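Local coordinates for initiator protein NS1 (Murine minute virus, PDB 4R94) that initiates and directs viral DNA replication through endonuclease and helicase activities, the N-terminal nickase domain described here binding the origin of replication, at residues V116-E119 against G125-C128; K85-F90 against G226-S231; N103-F108 against G142-R147. All coordinates share one frame; numbering follows the deposited sequence.

Contact 1. Residues V116-E119 against G125-C128; sequences VQHE and GWHC. With MG (magnesium ion), chain B.
Glu119 and His127 face each other as an antiparallel hydrogen-bonded pair, and both hold the same magnesium ion. Their backbones are joined twice, by Glu119 N to His127 O at 2.9 Å, which is close to linear, and by His127 N to Glu119 O at 3.0 Å. From its base outward, the Glu119 side chain first sets CB against the His127 imidazole, 3.6 Å from CE1. CG then starts an extended run, which carries the carboxylate past the ring with the two planes nearly perpendicular (89°). OE1 binds magnesium at 2.1 Å, while OE2 turns away from the metal, taking the Gln117 NE2 hydrogen bond on its anti lone pair and a salt bridge from Lys214. The imidazole of His127 is anchored from both ends: with chi1 at 59°, ND1 comes round to Gly125 O of its own strand, donating in the plane of both the ring and the carbonyl, and NE2 meets the metal at 2.3 Å. His129 and three waters complete the coordination. The opposite face of the hairpin carries His118, Trp126 and Cys128. Trp126 NE1 donates to His118 ND1 at 3.0 Å, each partner lying within 5° of the other's ring plane, so the rings meet rim to rim. Cys128 SG lies over the centre of the imidazole, 3.6 Å from its centroid, and also touches Val116 CG1. Since ND1 is an acceptor, a proton on His118 NE2 directed at Asp91 is the consistent reading. The hairpin, with the His-Cys-His motif of HUH nucleases, thus builds the metal site on one face, where second-shell bonds orient the ligands, and fixes a buried polar cluster on the other.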
ATOM      1  N   VAL A 116       4.001  -1.683  -3.824  1.00 15.02           N
ATOM      2  CA  VAL A 116       3.222  -1.417  -2.630  1.00 15.87           C
ATOM      3  C   VAL A 116       4.152  -1.393  -1.421  1.00 16.58           C
ATOM      4  O   VAL A 116       5.007  -2.273  -1.295  1.00 20.76           O
ATOM      5  CB  VAL A 116       2.135  -2.517  -2.488  1.00 16.08           C
ATOM      6  CG1 VAL A 116       1.535  -2.553  -1.092  1.00 19.91           C
ATOM      7  CG2 VAL A 116       1.067  -2.331  -3.575  1.00 16.21           C
ATOM      8  N   GLN A 117       4.044  -0.386  -0.549  1.00 15.78           N
ATOM      9  CA  GLN A 117       4.842  -0.384   0.683  1.00 15.45           C
ATOM     10  C   GLN A 117       4.062   0.144   1.881  1.00 16.68           C
ATOM     11  O   GLN A 117       3.597   1.303   1.901  1.00 15.73           O
ATOM     12  CB  GLN A 117       6.125   0.439   0.521  1.00 14.75           C
ATOM     13  CG  GLN A 117       6.946   0.487   1.809  1.00 14.95           C
ATOM     14  CD  GLN A 117       8.428   0.683   1.520  1.00 18.19           C
ATOM     15  OE1 GLN A 117       9.044  -0.141   0.844  1.00 18.43           O
ATOM     16  NE2 GLN A 117       9.008   1.756   2.050  1.00 18.23           N
ATOM     17  N   HIS A 118       3.923  -0.716   2.880  1.00 15.42           N
ATOM     18  CA  HIS A 118       3.259  -0.354   4.128  1.00 16.17           C
ATOM     19  C   HIS A 118       4.239   0.304   5.068  1.00 16.52           C
ATOM     20  O   HIS A 118       5.331  -0.224   5.285  1.00 18.20           O
ATOM     21  CB  HIS A 118       2.678  -1.575   4.827  1.00 15.96           C
ATOM     22  CG  HIS A 118       1.630  -2.279   4.023  1.00 17.64           C
ATOM     23  ND1 HIS A 118       0.289  -2.075   4.224  1.00 17.12           N
ATOM     24  CD2 HIS A 118       1.747  -3.166   3.008  1.00 17.03           C
ATOM     25  CE1 HIS A 118      -0.392  -2.838   3.376  1.00 17.52           C
ATOM     26  NE2 HIS A 118       0.472  -3.495   2.623  1.00 16.84           N
ATOM     27  N   GLU A 119       3.819   1.422   5.644  1.00 16.88           N
ATOM     28  CA  GLU A 119       4.659   2.226   6.525  1.00 19.95           C
ATOM     29  C   GLU A 119       3.916   2.706   7.773  1.00 20.18           C
ATOM     30  O   GLU A 119       2.691   2.572   7.899  1.00 17.76           O
ATOM     31  CB  GLU A 119       5.217   3.444   5.776  1.00 17.35           C
ATOM     32  CG  GLU A 119       6.063   3.089   4.560  1.00 17.68           C
ATOM     33  CD  GLU A 119       6.699   4.298   3.893  1.00 19.91           C
ATOM     34  OE1 GLU A 119       6.233   5.444   4.105  1.00 20.70           O
ATOM     35  OE2 GLU A 119       7.655   4.078   3.132  1.00 19.16           O
ATOM     36  N   GLY A 125       0.432   7.228  11.513  1.00 25.13           N
ATOM     37  CA  GLY A 125       0.479   5.803  11.783  1.00 23.71           C
ATOM     38  C   GLY A 125       0.441   5.008  10.492  1.00 21.59           C
ATOM     39  O   GLY A 125       1.070   5.411   9.519  1.00 20.43           O
ATOM     40  N   TRP A 126      -0.298   3.900  10.480  1.00 19.11           N
ATOM     41  CA  TRP A 126      -0.263   2.988   9.331  1.00 17.54           C
ATOM     42  C   TRP A 126      -0.775   3.659   8.073  1.00 18.10           C
ATOM     43  O   TRP A 126      -1.802   4.335   8.087  1.00 18.86           O
ATOM     44  CB  TRP A 126      -1.081   1.709   9.571  1.00 17.53           C
ATOM     45  CG  TRP A 126      -1.199   0.956   8.277  1.00 16.84           C
ATOM     46  CD1 TRP A 126      -0.292   0.069   7.759  1.00 17.48           C
ATOM     47  CD2 TRP A 126      -2.249   1.075   7.309  1.00 15.65           C
ATOM     48  NE1 TRP A 126      -0.730  -0.386   6.533  1.00 16.13           N
ATOM     49  CE2 TRP A 126      -1.922   0.224   6.231  1.00 16.17           C
ATOM     50  CE3 TRP A 126      -3.444   1.801   7.258  1.00 19.45           C
ATOM     51  CZ2 TRP A 126      -2.743   0.097   5.095  1.00 14.50           C
ATOM     52  CZ3 TRP A 126      -4.262   1.671   6.136  1.00 17.79           C
ATOM     53  CH2 TRP A 126      -3.901   0.827   5.070  1.00 16.36           C
ATOM     54  N   HIS A 127      -0.054   3.449   6.976  1.00 18.82           N
ATOM     55  CA  HIS A 127      -0.540   3.837   5.656  1.00 16.77           C
ATOM     56  C   HIS A 127       0.171   2.989   4.625  1.00 16.25           C
ATOM     57  O   HIS A 127       1.159   2.329   4.937  1.00 18.71           O
ATOM     58  CB  HIS A 127      -0.319   5.324   5.385  1.00 17.92           C
ATOM     59  CG  HIS A 127       1.109   5.752   5.453  1.00 18.57           C
ATOM     60  ND1 HIS A 127       1.810   5.843   6.641  1.00 19.46           N
ATOM     61  CD2 HIS A 127       1.969   6.125   4.478  1.00 17.46           C
ATOM     62  CE1 HIS A 127       3.034   6.272   6.389  1.00 19.70           C
ATOM     63  NE2 HIS A 127       3.162   6.440   5.085  1.00 20.21           N
ATOM     64  N   CYS A 128      -0.329   3.005   3.396  1.00 14.91           N
ATOM     65  CA  CYS A 128       0.235   2.149   2.368  1.00 14.40           C
ATOM     66  C   CYS A 128       0.438   2.930   1.078  1.00 14.67           C
ATOM     67  O   CYS A 128      -0.517   3.420   0.473  1.00 16.30           O
ATOM     68  CB  CYS A 128      -0.681   0.926   2.165  1.00 14.59           C
ATOM     69  SG  CYS A 128      -0.004  -0.251   1.000  1.00 18.59           S
TER
HETATM   70 MG    MG B 301       5.045   7.140   4.036  1.00 20.38          MG
HETATM   71  O   HOH W   1       4.040   8.998   3.954  1.00 22.87           O
HETATM   72  O   HOH W   2       5.905   7.468   5.974  1.00 23.20           O
HETATM   73  O   HOH W   3       6.569   8.156   3.114  1.00 23.28           O

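Contact 2. Residues K85-F90 against G226-S231; sequences KQVFIF and GYFLSS
Phe228 is the first residue of segment 226-231 to reach helix 81-104, and it does so with the face of its ring. Val87 CG2 sits above that face, 4.1 Å from the ring centroid and 9° off the normal, a well-centred CH-pi contact. The valine's torsion explains the aim: CG2 is anti to the carbonyl carbon and beside the backbone N, while CG1 takes the position anti to N and serves the next strand residue. Phe228 also departs from strand geometry, its psi of -48° being helical. Together with backbone bonds from His118 to both Phe228 and Leu229, this marks a beta bulge, and its effect is visible in the side chains, since two successive residues point toward the helix. Leu229 follows, its CG anti to the backbone N (chi1 -178°), with the branch methyl CD2 making both of its contacts. CD2 lies 4.3 Å from Val87 CG1 and 4.4 Å from Phe88 CD1, which it meets at the ring edge, near the ring plane. Phe88 and Leu229 both also touch Trp67 of helix 54-70, so a second helix helps enclose this corner. Beyond Leu229 the strand turns its polar residues to other partners, Ser230 to Gln117 and Arg245, Ser231 to Lys95. The short axes of helix and strand approach to 9.6 Å, a separation that Val87 and Phe88 on the helix and Phe228 and Leu229 on the strand help to fill. With every contact carbon to carbon and none below 4.1 Å, the chemistry implies cohesion by dispersion and solvent exclusion, with one ring face supplying the directional element.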
ATOM      1  N   LYS A  85      -1.140  -8.963  11.660  1.00 22.31           N
ATOM      2  CA  LYS A  85      -2.375  -9.452  11.068  1.00 23.83           C
ATOM      3  C   LYS A  85      -3.112  -8.358  10.307  1.00 20.25           C
ATOM      4  O   LYS A  85      -3.588  -8.579   9.188  1.00 19.00           O
ATOM      5  CB  LYS A  85      -3.291 -10.027  12.137  1.00 24.50           C
ATOM      6  CG  LYS A  85      -4.442 -10.821  11.551  1.00 32.06           C
ATOM      7  CD  LYS A  85      -4.846 -11.934  12.491  1.00 40.56           C
ATOM      8  CE  LYS A  85      -5.539 -13.065  11.748  1.00 47.14           C
ATOM      9  NZ  LYS A  85      -4.604 -13.921  10.965  1.00 37.41           N
ATOM     10  N   GLN A  86      -3.214  -7.182  10.910  1.00 19.34           N
ATOM     11  CA  GLN A  86      -3.958  -6.116  10.251  1.00 19.62           C
ATOM     12  C   GLN A  86      -3.242  -5.657   8.989  1.00 19.10           C
ATOM     13  O   GLN A  86      -3.901  -5.358   7.976  1.00 17.85           O
ATOM     14  CB  GLN A  86      -4.196  -4.946  11.203  1.00 19.19           C
ATOM     15  CG  GLN A  86      -4.973  -3.781  10.568  1.00 19.56           C
ATOM     16  CD  GLN A  86      -6.425  -4.137  10.285  1.00 20.54           C
ATOM     17  OE1 GLN A  86      -7.297  -3.907  11.124  1.00 19.35           O
ATOM     18  NE2 GLN A  86      -6.690  -4.708   9.100  1.00 17.82           N
ATOM     19  N   VAL A  87      -1.912  -5.594   9.036  1.00 16.33           N
ATOM     20  CA  VAL A  87      -1.153  -5.173   7.844  1.00 16.82           C
ATOM     21  C   VAL A  87      -1.339  -6.194   6.710  1.00 18.02           C
ATOM     22  O   VAL A  87      -1.492  -5.813   5.542  1.00 18.32           O
ATOM     23  CB  VAL A  87       0.333  -4.990   8.156  1.00 18.54           C
ATOM     24  CG1 VAL A  87       1.140  -4.847   6.873  1.00 21.22           C
ATOM     25  CG2 VAL A  87       0.530  -3.757   9.042  1.00 18.45           C
ATOM     26  N   PHE A  88      -1.358  -7.483   7.048  1.00 19.50           N
ATOM     27  CA  PHE A  88      -1.576  -8.520   6.033  1.00 17.56           C
ATOM     28  C   PHE A  88      -2.961  -8.385   5.399  1.00 17.68           C
ATOM     29  O   PHE A  88      -3.117  -8.477   4.176  1.00 17.74           O
ATOM     30  CB  PHE A  88      -1.436  -9.927   6.623  1.00 19.71           C
ATOM     31  CG  PHE A  88      -0.086 -10.204   7.207  1.00 21.05           C
ATOM     32  CD1 PHE A  88       1.023  -9.465   6.806  1.00 21.72           C
ATOM     33  CD2 PHE A  88       0.072 -11.196   8.160  1.00 24.18           C
ATOM     34  CE1 PHE A  88       2.269  -9.719   7.351  1.00 27.29           C
ATOM     35  CE2 PHE A  88       1.319 -11.456   8.706  1.00 24.83           C
ATOM     36  CZ  PHE A  88       2.411 -10.718   8.303  1.00 28.52           C
ATOM     37  N   ILE A  89      -3.966  -8.179   6.243  1.00 15.91           N
ATOM     38  CA  ILE A  89      -5.307  -7.921   5.754  1.00 16.45           C
ATOM     39  C   ILE A  89      -5.324  -6.676   4.862  1.00 14.94           C
ATOM     40  O   ILE A  89      -5.874  -6.720   3.782  1.00 16.26           O
ATOM     41  CB  ILE A  89      -6.300  -7.768   6.912  1.00 16.74           C
ATOM     42  CG1 ILE A  89      -6.494  -9.141   7.582  1.00 19.48           C
ATOM     43  CG2 ILE A  89      -7.633  -7.206   6.406  1.00 17.79           C
ATOM     44  CD1 ILE A  89      -7.284  -9.100   8.874  1.00 22.46           C
ATOM     45  N   PHE A  90      -4.720  -5.576   5.300  1.00 16.40           N
ATOM     46  CA  PHE A  90      -4.760  -4.371   4.466  1.00 15.76           C
ATOM     47  C   PHE A  90      -4.043  -4.591   3.132  1.00 17.42           C
ATOM     48  O   PHE A  90      -4.471  -4.063   2.106  1.00 16.47           O
ATOM     49  CB  PHE A  90      -4.150  -3.178   5.198  1.00 14.00           C
ATOM     50  CG  PHE A  90      -5.049  -2.555   6.223  1.00 15.36           C
ATOM     51  CD1 PHE A  90      -6.439  -2.576   6.081  1.00 17.61           C
ATOM     52  CD2 PHE A  90      -4.502  -1.923   7.333  1.00 18.50           C
ATOM     53  CE1 PHE A  90      -7.266  -1.979   7.042  1.00 20.67           C
ATOM     54  CE2 PHE A  90      -5.323  -1.315   8.273  1.00 19.06           C
ATOM     55  CZ  PHE A  90      -6.700  -1.348   8.134  1.00 19.34           C
ATOM     56  N   GLY A 226       9.158   4.035   9.657  1.00 25.96           N
ATOM     57  CA  GLY A 226       9.646   2.733   9.228  1.00 23.11           C
ATOM     58  C   GLY A 226       8.677   2.041   8.281  1.00 22.48           C
ATOM     59  O   GLY A 226       7.538   2.474   8.133  1.00 20.69           O
ATOM     60  N   TYR A 227       9.136   0.982   7.627  1.00 18.07           N
ATOM     61  CA  TYR A 227       8.256   0.200   6.748  1.00 21.35           C
ATOM     62  C   TYR A 227       7.998  -1.178   7.351  1.00 21.92           C
ATOM     63  O   TYR A 227       8.837  -1.743   8.072  1.00 21.20           O
ATOM     64  CB  TYR A 227       8.860   0.060   5.334  1.00 20.70           C
ATOM     65  CG  TYR A 227       9.985  -0.969   5.235  1.00 20.36           C
ATOM     66  CD1 TYR A 227      11.294  -0.633   5.578  1.00 19.08           C
ATOM     67  CD2 TYR A 227       9.735  -2.271   4.804  1.00 22.44           C
ATOM     68  CE1 TYR A 227      12.313  -1.569   5.509  1.00 24.06           C
ATOM     69  CE2 TYR A 227      10.749  -3.208   4.715  1.00 20.35           C
ATOM     70  CZ  TYR A 227      12.038  -2.851   5.077  1.00 24.70           C
ATOM     71  OH  TYR A 227      13.059  -3.779   5.011  1.00 22.18           O
ATOM     72  N   PHE A 228       6.823  -1.719   7.053  1.00 18.95           N
ATOM     73  CA  PHE A 228       6.455  -3.071   7.465  1.00 20.77           C
ATOM     74  C   PHE A 228       6.805  -4.123   6.421  1.00 24.31           C
ATOM     75  O   PHE A 228       7.374  -5.163   6.728  1.00 25.47           O
ATOM     76  CB  PHE A 228       4.954  -3.181   7.721  1.00 19.94           C
ATOM     77  CG  PHE A 228       4.461  -2.464   8.950  1.00 20.13           C
ATOM     78  CD1 PHE A 228       4.613  -3.024  10.213  1.00 21.93           C
ATOM     79  CD2 PHE A 228       3.764  -1.270   8.829  1.00 20.00           C
ATOM     80  CE1 PHE A 228       4.112  -2.375  11.339  1.00 21.34           C
ATOM     81  CE2 PHE A 228       3.270  -0.612   9.937  1.00 21.67           C
ATOM     82  CZ  PHE A 228       3.443  -1.167  11.204  1.00 23.71           C
ATOM     83  N   LEU A 229       6.428  -3.840   5.183  1.00 19.45           N
ATOM     84  CA  LEU A 229       6.223  -4.866   4.177  1.00 20.59           C
ATOM     85  C   LEU A 229       6.156  -4.168   2.830  1.00 21.11           C
ATOM     86  O   LEU A 229       5.528  -3.108   2.724  1.00 22.18           O
ATOM     87  CB  LEU A 229       4.900  -5.624   4.459  1.00 21.05           C
ATOM     88  CG  LEU A 229       4.466  -6.792   3.581  1.00 25.07           C
ATOM     89  CD1 LEU A 229       5.230  -8.035   4.000  1.00 29.37           C
ATOM     90  CD2 LEU A 229       2.963  -7.043   3.702  1.00 29.21           C
ATOM     91  N   SER A 230       6.793  -4.739   1.810  1.00 19.38           N
ATOM     92  CA  SER A 230       6.699  -4.204   0.457  1.00 17.11           C
ATOM     93  C   SER A 230       6.450  -5.315  -0.536  1.00 17.85           C
ATOM     94  O   SER A 230       6.721  -6.486  -0.249  1.00 18.99           O
ATOM     95  CB  SER A 230       7.972  -3.447   0.061  1.00 19.02           C
ATOM     96  OG  SER A 230       8.317  -2.517   1.061  1.00 25.68           O
ATOM     97  N   SER A 231       5.949  -4.954  -1.709  1.00 18.12           N
ATOM     98  CA  SER A 231       5.777  -5.928  -2.786  1.00 19.23           C
ATOM     99  C   SER A 231       5.668  -5.234  -4.124  1.00 20.09           C
ATOM    100  O   SER A 231       5.368  -4.046  -4.199  1.00 19.16           O
ATOM    101  CB  SER A 231       4.535  -6.784  -2.564  1.00 16.38           C
ATOM    102  OG  SER A 231       3.373  -5.980  -2.405  1.00 18.69           O
TER

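Contact 3. Residues N103-F108 against G142-R147; sequences NTKNIF and GKWWRR
Thr104, Lys105 and Ile107, where helix 81-104 ends, face Trp144 and Trp145 near the start of helix 142-160 across a wide backbone gap, the nearest CA atoms being those of Lys105 and Trp145 at 10.3 Å. Side chains from both segments span the interval. Lys105 lays its aliphatic chain over one face of the Trp144 indole: CE is 3.6 Å from CH2 of Trp144 and 3.8 Å from the centroid of the six-membered ring, somewhat displaced toward the rim. The chain, bent at chi2, chi3 and chi4, runs past the indole in the opposite direction, and its ammonium tips away from the ring while staying above the same face. Lys105 NZ lies 5.0 Å from the six-ring centroid of Trp144 and 21° off its normal, which qualifies as a cation-pi interaction, although the methylenes sit closer. Thr104 approaches the same ring differently: its CG2, anti to the backbone N, lies at the edge in the ring plane, 3.8 Å from Trp144 CH2. The helix stops here in a Schellman motif, in which Asn106 adopts positive phi (54°) and two bonds reach back into the last turn. That reversal takes the chain to Ile107, which reaches the second indole, its CD1 4.4 Å from Trp145 CZ2 at the ring edge. The contact thereby ties the C-terminal end of one helix of the nuclease domain to the first turns of another. Within helix 142-160 the indoles pack on each other, with Trp144 CZ3 above a face of Trp145 and Trp145 CD1 at the edge of Trp144. Trp145 is buried against Phe26 and Phe28 of strand 24-31 and against Phe137, whereas Trp144 remains partly exposed beneath the lysine.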
ATOM      1  N   ASN A 103      -9.763  -4.202 -13.638  1.00 21.70           N
ATOM      2  CA  ASN A 103     -10.845  -4.910 -14.327  1.00 23.49           C
ATOM      3  C   ASN A 103     -11.780  -3.933 -15.030  1.00 27.71           C
ATOM      4  O   ASN A 103     -12.175  -4.147 -16.185  1.00 25.43           O
ATOM      5  CB  ASN A 103     -11.643  -5.787 -13.363  1.00 24.70           C
ATOM      6  CG  ASN A 103     -10.958  -7.100 -13.058  1.00 34.51           C
ATOM      7  OD1 ASN A 103     -10.089  -7.552 -13.806  1.00 41.14           O
ATOM      8  ND2 ASN A 103     -11.357  -7.733 -11.959  1.00 35.78           N
ATOM      9  N   THR A 104     -12.127  -2.850 -14.335  1.00 22.90           N
ATOM     10  CA  THR A 104     -13.013  -1.838 -14.900  1.00 25.52           C
ATOM     11  C   THR A 104     -12.474  -1.323 -16.229  1.00 27.52           C
ATOM     12  O   THR A 104     -13.235  -1.088 -17.170  1.00 30.95           O
ATOM     13  CB  THR A 104     -13.207  -0.670 -13.916  1.00 25.11           C
ATOM     14  OG1 THR A 104     -13.995  -1.136 -12.819  1.00 31.99           O
ATOM     15  CG2 THR A 104     -13.918   0.499 -14.575  1.00 34.47           C
ATOM     16  N   LYS A 105     -11.155  -1.190 -16.308  1.00 25.32           N
ATOM     17  CA  LYS A 105     -10.492  -0.664 -17.489  1.00 26.01           C
ATOM     18  C   LYS A 105     -10.030  -1.748 -18.461  1.00 28.54           C
ATOM     19  O   LYS A 105      -9.381  -1.438 -19.462  1.00 28.99           O
ATOM     20  CB  LYS A 105      -9.292   0.191 -17.073  1.00 28.64           C
ATOM     21  CG  LYS A 105      -9.660   1.510 -16.400  1.00 32.09           C
ATOM     22  CD  LYS A 105     -10.636   2.290 -17.262  1.00 36.09           C
ATOM     23  CE  LYS A 105     -10.454   3.788 -17.105  1.00 42.60           C
ATOM     24  NZ  LYS A 105      -9.430   4.319 -18.049  1.00 42.46           N
ATOM     25  N   ASN A 106     -10.354  -3.001 -18.158  1.00 26.89           N
ATOM     26  CA  ASN A 106      -9.916  -4.149 -18.959  1.00 27.54           C
ATOM     27  C   ASN A 106      -8.405  -4.181 -19.142  1.00 29.18           C
ATOM     28  O   ASN A 106      -7.902  -4.485 -20.232  1.00 28.48           O
ATOM     29  CB  ASN A 106     -10.597  -4.137 -20.328  1.00 30.86           C
ATOM     30  CG  ASN A 106     -12.099  -4.149 -20.220  1.00 31.43           C
ATOM     31  OD1 ASN A 106     -12.680  -5.029 -19.587  1.00 35.55           O
ATOM     32  ND2 ASN A 106     -12.741  -3.152 -20.810  1.00 36.36           N
ATOM     33  N   ILE A 107      -7.676  -3.833 -18.085  1.00 26.73           N
ATOM     34  CA  ILE A 107      -6.224  -3.860 -18.133  1.00 22.48           C
ATOM     35  C   ILE A 107      -5.691  -5.205 -17.658  1.00 24.83           C
ATOM     36  O   ILE A 107      -5.983  -5.656 -16.542  1.00 24.56           O
ATOM     37  CB  ILE A 107      -5.607  -2.718 -17.291  1.00 24.05           C
ATOM     38  CG1 ILE A 107      -6.040  -1.362 -17.850  1.00 28.30           C
ATOM     39  CG2 ILE A 107      -4.110  -2.800 -17.339  1.00 24.55           C
ATOM     40  CD1 ILE A 107      -5.613  -0.178 -16.995  1.00 27.69           C
ATOM     41  N   PHE A 108      -4.942  -5.861 -18.541  1.00 21.84           N
ATOM     42  CA  PHE A 108      -4.289  -7.135 -18.253  1.00 23.70           C
ATOM     43  C   PHE A 108      -3.230  -6.885 -17.186  1.00 24.89           C
ATOM     44  O   PHE A 108      -2.389  -6.009 -17.363  1.00 22.64           O
ATOM     45  CB  PHE A 108      -3.673  -7.696 -19.541  1.00 22.67           C
ATOM     46  CG  PHE A 108      -2.986  -9.021 -19.381  1.00 23.46           C
ATOM     47  CD1 PHE A 108      -3.696 -10.202 -19.530  1.00 24.83           C
ATOM     48  CD2 PHE A 108      -1.620  -9.087 -19.163  1.00 26.07           C
ATOM     49  CE1 PHE A 108      -3.062 -11.424 -19.407  1.00 25.82           C
ATOM     50  CE2 PHE A 108      -0.977 -10.303 -19.044  1.00 24.29           C
ATOM     51  CZ  PHE A 108      -1.693 -11.472 -19.168  1.00 27.77           C
ATOM     52  N   GLY A 142      -5.620  10.281 -13.552  1.00 24.61           N
ATOM     53  CA  GLY A 142      -5.272  10.189 -12.139  1.00 25.11           C
ATOM     54  C   GLY A 142      -6.413  10.455 -11.180  1.00 24.09           C
ATOM     55  O   GLY A 142      -6.637   9.684 -10.236  1.00 22.53           O
ATOM     56  N   LYS A 143      -7.139  11.545 -11.409  1.00 21.70           N
ATOM     57  CA  LYS A 143      -8.275  11.903 -10.555  1.00 24.42           C
ATOM     58  C   LYS A 143      -9.352  10.825 -10.531  1.00 23.49           C
ATOM     59  O   LYS A 143      -9.881  10.503  -9.469  1.00 23.54           O
ATOM     60  CB  LYS A 143      -8.893  13.220 -11.015  1.00 27.95           C
ATOM     61  CG  LYS A 143      -8.044  14.441 -10.694  1.00 34.72           C
ATOM     62  CD  LYS A 143      -8.390  15.588 -11.628  1.00 39.68           C
ATOM     63  CE  LYS A 143      -8.075  16.927 -10.995  1.00 48.61           C
ATOM     64  NZ  LYS A 143      -9.020  17.221  -9.880  1.00 50.89           N
ATOM     65  N   TRP A 144      -9.678  10.292 -11.706  1.00 22.86           N
ATOM     66  CA  TRP A 144     -10.629   9.194 -11.816  1.00 25.14           C
ATOM     67  C   TRP A 144     -10.144   7.971 -11.044  1.00 23.02           C
ATOM     68  O   TRP A 144     -10.928   7.327 -10.339  1.00 22.08           O
ATOM     69  CB  TRP A 144     -10.861   8.828 -13.285  1.00 24.79           C
ATOM     70  CG  TRP A 144     -11.854   7.721 -13.506  1.00 25.10           C
ATOM     71  CD1 TRP A 144     -13.197   7.854 -13.720  1.00 30.13           C
ATOM     72  CD2 TRP A 144     -11.578   6.314 -13.561  1.00 23.33           C
ATOM     73  NE1 TRP A 144     -13.773   6.619 -13.902  1.00 30.30           N
ATOM     74  CE2 TRP A 144     -12.801   5.657 -13.812  1.00 29.43           C
ATOM     75  CE3 TRP A 144     -10.418   5.547 -13.421  1.00 26.59           C
ATOM     76  CZ2 TRP A 144     -12.894   4.271 -13.921  1.00 29.61           C
ATOM     77  CZ3 TRP A 144     -10.510   4.173 -13.536  1.00 24.85           C
ATOM     78  CH2 TRP A 144     -11.740   3.548 -13.782  1.00 27.23           C
ATOM     79  N   TRP A 145      -8.855   7.665 -11.172  1.00 21.70           N
ATOM     80  CA  TRP A 145      -8.289   6.505 -10.487  1.00 22.64           C
ATOM     81  C   TRP A 145      -8.407   6.687  -8.979  1.00 20.93           C
ATOM     82  O   TRP A 145      -8.822   5.761  -8.273  1.00 18.42           O
ATOM     83  CB  TRP A 145      -6.822   6.281 -10.897  1.00 19.40           C
ATOM     84  CG  TRP A 145      -6.676   5.214 -11.954  1.00 20.09           C
ATOM     85  CD1 TRP A 145      -6.767   5.384 -13.308  1.00 24.42           C
ATOM     86  CD2 TRP A 145      -6.436   3.819 -11.737  1.00 23.86           C
ATOM     87  NE1 TRP A 145      -6.588   4.176 -13.946  1.00 25.59           N
ATOM     88  CE2 TRP A 145      -6.384   3.200 -13.003  1.00 23.31           C
ATOM     89  CE3 TRP A 145      -6.252   3.031 -10.588  1.00 22.75           C
ATOM     90  CZ2 TRP A 145      -6.169   1.827 -13.158  1.00 26.77           C
ATOM     91  CZ3 TRP A 145      -6.027   1.672 -10.743  1.00 24.59           C
ATOM     92  CH2 TRP A 145      -5.988   1.082 -12.021  1.00 27.05           C
ATOM     93  N   ARG A 146      -8.061   7.874  -8.475  1.00 19.36           N
ATOM     94  CA  ARG A 146      -8.167   8.108  -7.033  1.00 19.57           C
ATOM     95  C   ARG A 146      -9.599   7.942  -6.549  1.00 20.39           C
ATOM     96  O   ARG A 146      -9.845   7.338  -5.503  1.00 20.01           O
ATOM     97  CB  ARG A 146      -7.663   9.498  -6.642  1.00 18.32           C
ATOM     98  CG  ARG A 146      -7.498   9.677  -5.118  1.00 19.53           C
ATOM     99  CD  ARG A 146      -7.876  11.090  -4.643  1.00 18.29           C
ATOM    100  NE  ARG A 146      -9.307  11.335  -4.817  1.00 21.72           N
ATOM    101  CZ  ARG A 146     -10.255  10.871  -4.006  1.00 25.44           C
ATOM    102  NH1 ARG A 146      -9.929  10.132  -2.954  1.00 20.96           N
ATOM    103  NH2 ARG A 146     -11.540  11.139  -4.246  1.00 24.35           N
ATOM    104  N   ARG A 147     -10.551   8.473  -7.307  1.00 19.89           N
ATOM    105  CA  ARG A 147     -11.950   8.357  -6.904  1.00 22.84           C
ATOM    106  C   ARG A 147     -12.434   6.906  -6.870  1.00 21.98           C
ATOM    107  O   ARG A 147     -13.070   6.485  -5.901  1.00 21.28           O
ATOM    108  CB  ARG A 147     -12.842   9.180  -7.832  1.00 23.87           C
ATOM    109  CG  ARG A 147     -14.312   9.101  -7.447  1.00 32.11           C
ATOM    110  CD  ARG A 147     -15.129  10.153  -8.173  1.00 40.13           C
ATOM    111  NE  ARG A 147     -14.915  10.103  -9.617  1.00 50.30           N
ATOM    112  CZ  ARG A 147     -15.542   9.262 -10.435  1.00 47.61           C
ATOM    113  NH1 ARG A 147     -16.423   8.397  -9.951  1.00 51.45           N
ATOM    114  NH2 ARG A 147     -15.288   9.284 -11.736  1.00 50.20           N
TER

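In the fold
Helix 81-104 opens two of the three loops: residues 85-90 begin contact 2, and 103-108, at its far end, begin contact 3. Strand 112-121 follows and contact 1 closes first, turning back at once through 125-128 as a hairpin. Contact 3 closes next, when helix 142-160 returns to the end of the first helix, and contact 2 last, at 226-231. The three loops therefore nest without crossing. Contacts 1 and 2 touch, since strands 112-121 and 227-232 are sheet neighbours, with His118 O 2.8 Å from Phe228 N. Contact 3 stands apart, its centre about 21 Å from that of contact 1, and joins the end of helix 81-104 and the turn after it to the start of helix 142-160.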